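Local coordinates for heat-inducible transcription repressor HrcA (PDB 1STZ), which probably binds DNA as a repressor of class I heat shock genes, holding down the grpE-dnaK-dnaJ and groELS operons, at residues 23-37 with 77-91. Residues are numbered along the deposited sequence; the frame is centred on the assembly and turned at random.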
loop_
_atom_site.group_PDB
_atom_site.type_symbol
_atom_site.label_atom_id
_atom_site.label_comp_id
_atom_site.label_asym_id
_atom_site.label_seq_id
_atom_site.Cartn_x
_atom_site.Cartn_y
_atom_site.Cartn_z
ATOM N N LEU A 23 -22.014 20.843 21.431
ATOM C CA LEU A 23 -20.586 21.062 21.608
ATOM C C LEU A 23 -19.819 20.156 20.655
ATOM O O LEU A 23 -18.844 20.562 20.037
ATOM C CB LEU A 23 -20.183 20.758 23.048
ATOM C CG LEU A 23 -18.960 21.459 23.645
ATOM C CD1 LEU A 23 -18.283 20.594 24.701
ATOM C CD2 LEU A 23 -17.961 21.975 22.647
ATOM N N TYR A 24 -20.287 18.920 20.547
ATOM C CA TYR A 24 -19.683 17.938 19.669
ATOM C C TYR A 24 -19.710 18.414 18.212
ATOM O O TYR A 24 -18.702 18.336 17.511
ATOM C CB TYR A 24 -20.432 16.618 19.824
ATOM C CG TYR A 24 -19.839 15.492 19.055
ATOM C CD1 TYR A 24 -20.421 15.050 17.884
ATOM C CD2 TYR A 24 -18.689 14.865 19.502
ATOM C CE1 TYR A 24 -19.885 14.004 17.182
ATOM C CE2 TYR A 24 -18.142 13.822 18.807
ATOM C CZ TYR A 24 -18.743 13.400 17.649
ATOM O OH TYR A 24 -18.182 12.377 16.959
ATOM N N CYS A 25 -20.848 18.944 17.766
ATOM C CA CYS A 25 -20.970 19.385 16.374
ATOM C C CYS A 25 -20.070 20.580 16.073
ATOM O O CYS A 25 -19.441 20.615 15.022
ATOM C CB CYS A 25 -22.419 19.704 16.008
ATOM S SG CYS A 25 -23.356 18.205 15.656
ATOM N N ILE A 26 -20.016 21.540 16.995
ATOM C CA ILE A 26 -19.173 22.720 16.848
ATOM C C ILE A 26 -17.716 22.315 16.621
ATOM O O ILE A 26 -17.088 22.769 15.674
ATOM C CB ILE A 26 -19.297 23.638 18.104
ATOM C CG1 ILE A 26 -20.639 24.376 18.090
ATOM C CG2 ILE A 26 -18.148 24.648 18.187
ATOM C CD1 ILE A 26 -21.100 24.855 19.447
ATOM N N VAL A 27 -17.195 21.453 17.490
ATOM C CA VAL A 27 -15.810 21.002 17.409
ATOM C C VAL A 27 -15.557 20.229 16.125
ATOM O O VAL A 27 -14.558 20.448 15.457
ATOM C CB VAL A 27 -15.417 20.128 18.622
ATOM C CG1 VAL A 27 -13.990 19.649 18.486
ATOM C CG2 VAL A 27 -15.550 20.920 19.916
ATOM N N ARG A 28 -16.477 19.349 15.760
ATOM C CA ARG A 28 -16.356 18.574 14.537
ATOM C C ARG A 28 -16.359 19.494 13.322
ATOM O O ARG A 28 -15.562 19.334 12.400
ATOM C CB ARG A 28 -17.528 17.587 14.440
ATOM C CG ARG A 28 -17.407 16.577 13.327
ATOM C CD ARG A 28 -18.728 15.939 12.949
ATOM N NE ARG A 28 -19.009 14.717 13.709
ATOM C CZ ARG A 28 -18.410 13.542 13.506
ATOM N NH1 ARG A 28 -17.460 13.417 12.581
ATOM N NH2 ARG A 28 -18.751 12.479 14.240
ATOM N N GLU A 29 -17.267 20.462 13.324
ATOM C CA GLU A 29 -17.324 21.449 12.258
ATOM C C GLU A 29 -16.071 22.329 12.226
ATOM O O GLU A 29 -15.606 22.684 11.158
ATOM C CB GLU A 29 -18.584 22.312 12.389
ATOM C CG GLU A 29 -18.789 23.324 11.271
ATOM C CD GLU A 29 -18.912 22.698 9.894
ATOM O OE1 GLU A 29 -18.819 23.441 8.894
ATOM O OE2 GLU A 29 -19.099 21.466 9.805
ATOM N N TYR A 30 -15.512 22.654 13.385
ATOM C CA TYR A 30 -14.338 23.535 13.430
ATOM C C TYR A 30 -13.097 22.842 12.871
ATOM O O TYR A 30 -12.318 23.446 12.140
ATOM C CB TYR A 30 -14.057 23.992 14.857
ATOM C CG TYR A 30 -12.806 24.827 15.002
ATOM C CD1 TYR A 30 -12.706 26.078 14.408
ATOM C CD2 TYR A 30 -11.727 24.366 15.746
ATOM C CE1 TYR A 30 -11.552 26.857 14.543
ATOM C CE2 TYR A 30 -10.582 25.128 15.892
ATOM C CZ TYR A 30 -10.496 26.363 15.285
ATOM O OH TYR A 30 -9.351 27.093 15.442
ATOM N N ILE A 31 -12.915 21.580 13.251
ATOM C CA ILE A 31 -11.821 20.763 12.737
ATOM C C ILE A 31 -11.917 20.645 11.212
ATOM O O ILE A 31 -10.919 20.830 10.508
ATOM C CB ILE A 31 -11.827 19.371 13.436
ATOM C CG1 ILE A 31 -11.261 19.520 14.854
ATOM C CG2 ILE A 31 -11.045 18.351 12.638
ATOM C CD1 ILE A 31 -11.641 18.393 15.813
ATOM N N GLU A 32 -13.125 20.383 10.709
ATOM C CA GLU A 32 -13.359 20.212 9.264
ATOM C C GLU A 32 -13.070 21.471 8.424
ATOM O O GLU A 32 -12.323 21.406 7.447
ATOM C CB GLU A 32 -14.799 19.724 9.027
ATOM C CG GLU A 32 -15.204 19.463 7.570
ATOM C CD GLU A 32 -14.403 18.361 6.897
ATOM O OE1 GLU A 32 -13.768 17.547 7.606
ATOM O OE2 GLU A 32 -14.404 18.303 5.645
ATOM N N ASN A 33 -13.661 22.608 8.794
ATOM C CA ASN A 33 -13.595 23.832 7.963
ATOM C C ASN A 33 -12.746 24.958 8.543
ATOM O O ASN A 33 -12.345 25.866 7.814
ATOM C CB ASN A 33 -15.002 24.373 7.682
ATOM C CG ASN A 33 -15.771 23.515 6.702
ATOM O OD1 ASN A 33 -15.207 22.985 5.751
ATOM N ND2 ASN A 33 -17.069 23.371 6.934
ATOM N N LYS A 34 -12.515 24.912 9.853
ATOM C CA LYS A 34 -11.525 25.763 10.527
ATOM C C LYS A 34 -11.954 27.212 10.567
ATOM O O LYS A 34 -11.154 28.115 10.364
ATOM C CB LYS A 34 -10.140 25.575 9.893
ATOM C CG LYS A 34 -9.758 24.097 9.919
ATOM C CD LYS A 34 -8.358 23.801 9.481
ATOM C CE LYS A 34 -8.106 22.298 9.591
ATOM N NZ LYS A 34 -9.045 21.517 8.734
ATOM N N LYS A 35 -13.238 27.415 10.833
ATOM C CA LYS A 35 -13.802 28.746 10.998
ATOM C C LYS A 35 -14.755 28.749 12.193
ATOM O O LYS A 35 -15.298 27.706 12.563
ATOM C CB LYS A 35 -14.530 29.174 9.719
ATOM C CG LYS A 35 -13.590 29.491 8.554
ATOM C CD LYS A 35 -14.198 30.488 7.558
ATOM C CE LYS A 35 -14.181 31.927 8.081
ATOM N NZ LYS A 35 -14.310 32.926 6.969
ATOM N N PRO A 36 -14.965 29.907 12.810
ATOM C CA PRO A 36 -15.926 30.000 13.912
ATOM C C PRO A 36 -17.295 29.441 13.503
ATOM O O PRO A 36 -17.731 29.702 12.393
ATOM C CB PRO A 36 -15.986 31.501 14.199
ATOM C CG PRO A 36 -14.701 32.046 13.687
ATOM C CD PRO A 36 -14.323 31.201 12.523
ATOM N N VAL A 37 -17.929 28.665 14.381
ATOM C CA VAL A 37 -19.177 27.974 14.081
ATOM C C VAL A 37 -20.366 28.647 14.762
ATOM O O VAL A 37 -20.438 28.709 15.993
ATOM C CB VAL A 37 -19.120 26.499 14.527
ATOM C CG1 VAL A 37 -20.407 25.777 14.163
ATOM C CG2 VAL A 37 -17.900 25.783 13.917
ATOM N N ARG A 77 -18.307 30.566 17.108
ATOM C CA ARG A 77 -17.506 30.240 18.270
ATOM C C ARG A 77 -16.431 29.226 17.903
ATOM O O ARG A 77 -16.516 28.546 16.885
ATOM C CB ARG A 77 -18.405 29.707 19.386
ATOM C CG ARG A 77 -19.483 30.714 19.862
ATOM C CD ARG A 77 -18.885 31.990 20.447
ATOM N NE ARG A 77 -19.843 32.903 21.071
ATOM C CZ ARG A 77 -20.481 33.893 20.446
ATOM N NH1 ARG A 77 -20.321 34.100 19.142
ATOM N NH2 ARG A 77 -21.304 34.683 21.134
ATOM N N ILE A 78 -15.415 29.130 18.746
ATOM C CA ILE A 78 -14.271 28.251 18.496
ATOM C C ILE A 78 -14.018 27.438 19.764
ATOM O O ILE A 78 -14.072 27.991 20.860
ATOM C CB ILE A 78 -13.029 29.118 18.154
ATOM C CG1 ILE A 78 -13.148 29.669 16.737
ATOM C CG2 ILE A 78 -11.731 28.323 18.279
ATOM C CD1 ILE A 78 -12.008 30.615 16.343
ATOM N N PRO A 79 -13.744 26.150 19.644
ATOM C CA PRO A 79 -13.442 25.355 20.840
ATOM C C PRO A 79 -12.193 25.827 21.594
ATOM O O PRO A 79 -11.237 26.235 20.983
ATOM C CB PRO A 79 -13.222 23.935 20.291
ATOM C CG PRO A 79 -13.039 24.083 18.829
ATOM C CD PRO A 79 -13.731 25.327 18.420
ATOM N N THR A 80 -12.261 25.803 22.919
ATOM C CA THR A 80 -11.081 25.928 23.760
ATOM C C THR A 80 -10.395 24.597 23.862
ATOM O O THR A 80 -10.873 23.615 23.315
ATOM C CB THR A 80 -11.491 26.399 25.164
ATOM O OG1 THR A 80 -12.298 25.399 25.775
ATOM C CG2 THR A 80 -12.375 27.655 25.101
ATOM N N ASP A 81 -9.273 24.544 24.563
ATOM C CA ASP A 81 -8.611 23.258 24.835
ATOM C C ASP A 81 -9.537 22.328 25.610
ATOM O O ASP A 81 -9.508 21.119 25.417
ATOM C CB ASP A 81 -7.300 23.449 25.599
ATOM C CG ASP A 81 -6.226 24.108 24.755
ATOM O OD1 ASP A 81 -6.394 24.159 23.515
ATOM O OD2 ASP A 81 -5.191 24.617 25.230
ATOM N N LYS A 82 -10.375 22.896 26.474
ATOM C CA LYS A 82 -11.350 22.108 27.213
ATOM C C LYS A 82 -12.382 21.483 26.266
ATOM O O LYS A 82 -12.741 20.322 26.398
ATOM C CB LYS A 82 -12.026 22.965 28.281
ATOM C CG LYS A 82 -12.845 22.165 29.257
ATOM C CD LYS A 82 -13.630 23.077 30.148
ATOM C CE LYS A 82 -14.332 22.325 31.255
ATOM N NZ LYS A 82 -15.177 23.271 32.038
ATOM N N GLY A 83 -12.843 22.258 25.296
ATOM C CA GLY A 83 -13.767 21.750 24.300
ATOM C C GLY A 83 -13.168 20.706 23.396
ATOM O O GLY A 83 -13.840 19.758 23.013
ATOM N N LEU A 84 -11.905 20.870 23.043
ATOM C CA LEU A 84 -11.213 19.843 22.270
ATOM C C LEU A 84 -11.084 18.542 23.058
ATOM O O LEU A 84 -11.263 17.481 22.496
ATOM C CB LEU A 84 -9.844 20.326 21.800
ATOM C CG LEU A 84 -9.915 21.486 20.824
ATOM C CD1 LEU A 84 -8.501 22.064 20.613
ATOM C CD2 LEU A 84 -10.528 21.057 19.510
ATOM N N ARG A 85 -10.776 18.636 24.349
ATOM C CA ARG A 85 -10.675 17.470 25.228
ATOM C C ARG A 85 -12.022 16.789 25.338
ATOM O O ARG A 85 -12.099 15.581 25.264
ATOM C CB ARG A 85 -10.157 17.873 26.607
ATOM C CG ARG A 85 -10.268 16.839 27.744
ATOM C CD ARG A 85 -9.624 15.482 27.519
ATOM N NE ARG A 85 -8.179 15.561 27.346
ATOM C CZ ARG A 85 -7.387 14.519 27.161
ATOM N NH1 ARG A 85 -7.861 13.277 27.142
ATOM N NH2 ARG A 85 -6.095 14.715 27.023
ATOM N N PHE A 86 -13.089 17.568 25.488
ATOM C CA PHE A 86 -14.434 16.997 25.574
ATOM C C PHE A 86 -14.722 16.202 24.308
ATOM O O PHE A 86 -15.195 15.088 24.383
ATOM C CB PHE A 86 -15.486 18.095 25.757
ATOM C CG PHE A 86 -16.904 17.592 25.657
ATOM C CD1 PHE A 86 -17.557 17.115 26.777
ATOM C CD2 PHE A 86 -17.564 17.569 24.431
ATOM C CE1 PHE A 86 -18.868 16.639 26.685
ATOM C CE2 PHE A 86 -18.867 17.112 24.333
ATOM C CZ PHE A 86 -19.518 16.643 25.458
ATOM N N TYR A 87 -14.403 16.780 23.148
ATOM C CA TYR A 87 -14.647 16.125 21.859
ATOM C C TYR A 87 -13.900 14.801 21.779
ATOM O O TYR A 87 -14.496 13.779 21.483
ATOM C CB TYR A 87 -14.234 17.030 20.702
ATOM C CG TYR A 87 -14.271 16.380 19.342
ATOM C CD1 TYR A 87 -15.463 16.265 18.632
ATOM C CD2 TYR A 87 -13.106 15.893 18.751
ATOM C CE1 TYR A 87 -15.495 15.659 17.364
ATOM C CE2 TYR A 87 -13.124 15.299 17.492
ATOM C CZ TYR A 87 -14.318 15.186 16.800
ATOM O OH TYR A 87 -14.328 14.590 15.547
ATOM N N TYR A 88 -12.604 14.819 22.078
ATOM C CA TYR A 88 -11.782 13.600 22.081
ATOM C C TYR A 88 -12.354 12.486 22.975
ATOM O O TYR A 88 -12.400 11.326 22.558
ATOM C CB TYR A 88 -10.349 13.918 22.523
ATOM C CG TYR A 88 -9.437 12.721 22.656
ATOM C CD1 TYR A 88 -8.911 12.093 21.540
ATOM C CD2 TYR A 88 -9.097 12.220 23.902
ATOM C CE1 TYR A 88 -8.082 10.968 21.665
ATOM C CE2 TYR A 88 -8.262 11.128 24.040
ATOM C CZ TYR A 88 -7.754 10.504 22.919
ATOM O OH TYR A 88 -6.928 9.413 23.059
ATOM N N GLU A 89 -12.749 12.833 24.197
ATOM C CA GLU A 89 -13.300 11.851 25.134
ATOM C C GLU A 89 -14.571 11.197 24.588
ATOM O O GLU A 89 -14.787 10.008 24.781
ATOM C CB GLU A 89 -13.616 12.495 26.491
ATOM C CG GLU A 89 -12.396 12.906 27.310
ATOM C CD GLU A 89 -11.535 11.724 27.706
ATOM O OE1 GLU A 89 -12.080 10.713 28.217
ATOM O OE2 GLU A 89 -10.306 11.797 27.513
ATOM N N GLU A 90 -15.404 11.978 23.908
ATOM C CA GLU A 90 -16.641 11.460 23.335
ATOM C C GLU A 90 -16.374 10.575 22.119
ATOM O O GLU A 90 -17.076 9.589 21.924
ATOM C CB GLU A 90 -17.599 12.598 22.968
ATOM C CG GLU A 90 -18.240 13.275 24.183
ATOM C CD GLU A 90 -19.213 12.373 24.949
ATOM O OE1 GLU A 90 -19.796 11.431 24.344
ATOM O OE2 GLU A 90 -19.402 12.613 26.170
ATOM N N MET A 91 -15.360 10.899 21.319
ATOM C CA MET A 91 -15.013 10.044 20.169
ATOM C C MET A 91 -14.388 8.747 20.628
ATOM O O MET A 91 -14.599 7.720 20.006
ATOM C CB MET A 91 -14.062 10.735 19.192
ATOM C CG MET A 91 -14.648 11.970 18.530
ATOM S SD MET A 91 -15.460 11.666 16.924
ATOM C CE MET A 91 -16.397 10.155 17.180
#
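Arg77 O receives the backbone N-H of Val37 at 2.9 Å, and Pro36 CA adds a CA-H...O contact to the same oxygen. Arg77 N answers with a bond to Val37 O, closing a single antiparallel bridge. The arrangement fits a winged helix-turn-helix domain, consistent with DNA binding: the bridge ties the turn after helix 17-33 to the residue just ahead of strand 78-79, which pairs with 68-69 as the wing hairpin. Beside it, the Tyr30 ring lies against the strand. Ile78 CG2 makes a CH-pi contact over one face, 4.2 Å from the ring centroid, while Pro79 CG packs 3.4 Å from Tyr30 CD2. Were Tyr30 an alanine, Ile78 CG2 and the Pro79 ring would probably lose their aromatic cover, and a gap is likely to open between helix and strand.

Beyond Pro79 the chain turns into helix 81-94, where Thr80 is the N-cap, its OG1 accepting the N-H of Gly83. The short helical segments 23-33 and 81-91 cross at -101°, with axes 9.5 Å apart. Tyr87 is the knob here, set among Tyr24, Val27, Arg28 and Ile31. A chi1 of 172°, which sets CG opposite the backbone N, sends the ring across helix 23-33, where Val27 CG1 meets its base and Ile31 CD1 its CE2. Ile31 also touches Tyr314 of helix 314-334. The Tyr24 and Tyr87 rings are near parallel (28°) but slid apart, barely overlapping, and Tyr24 CE2 comes within 3.5 Å of Tyr87 CE1.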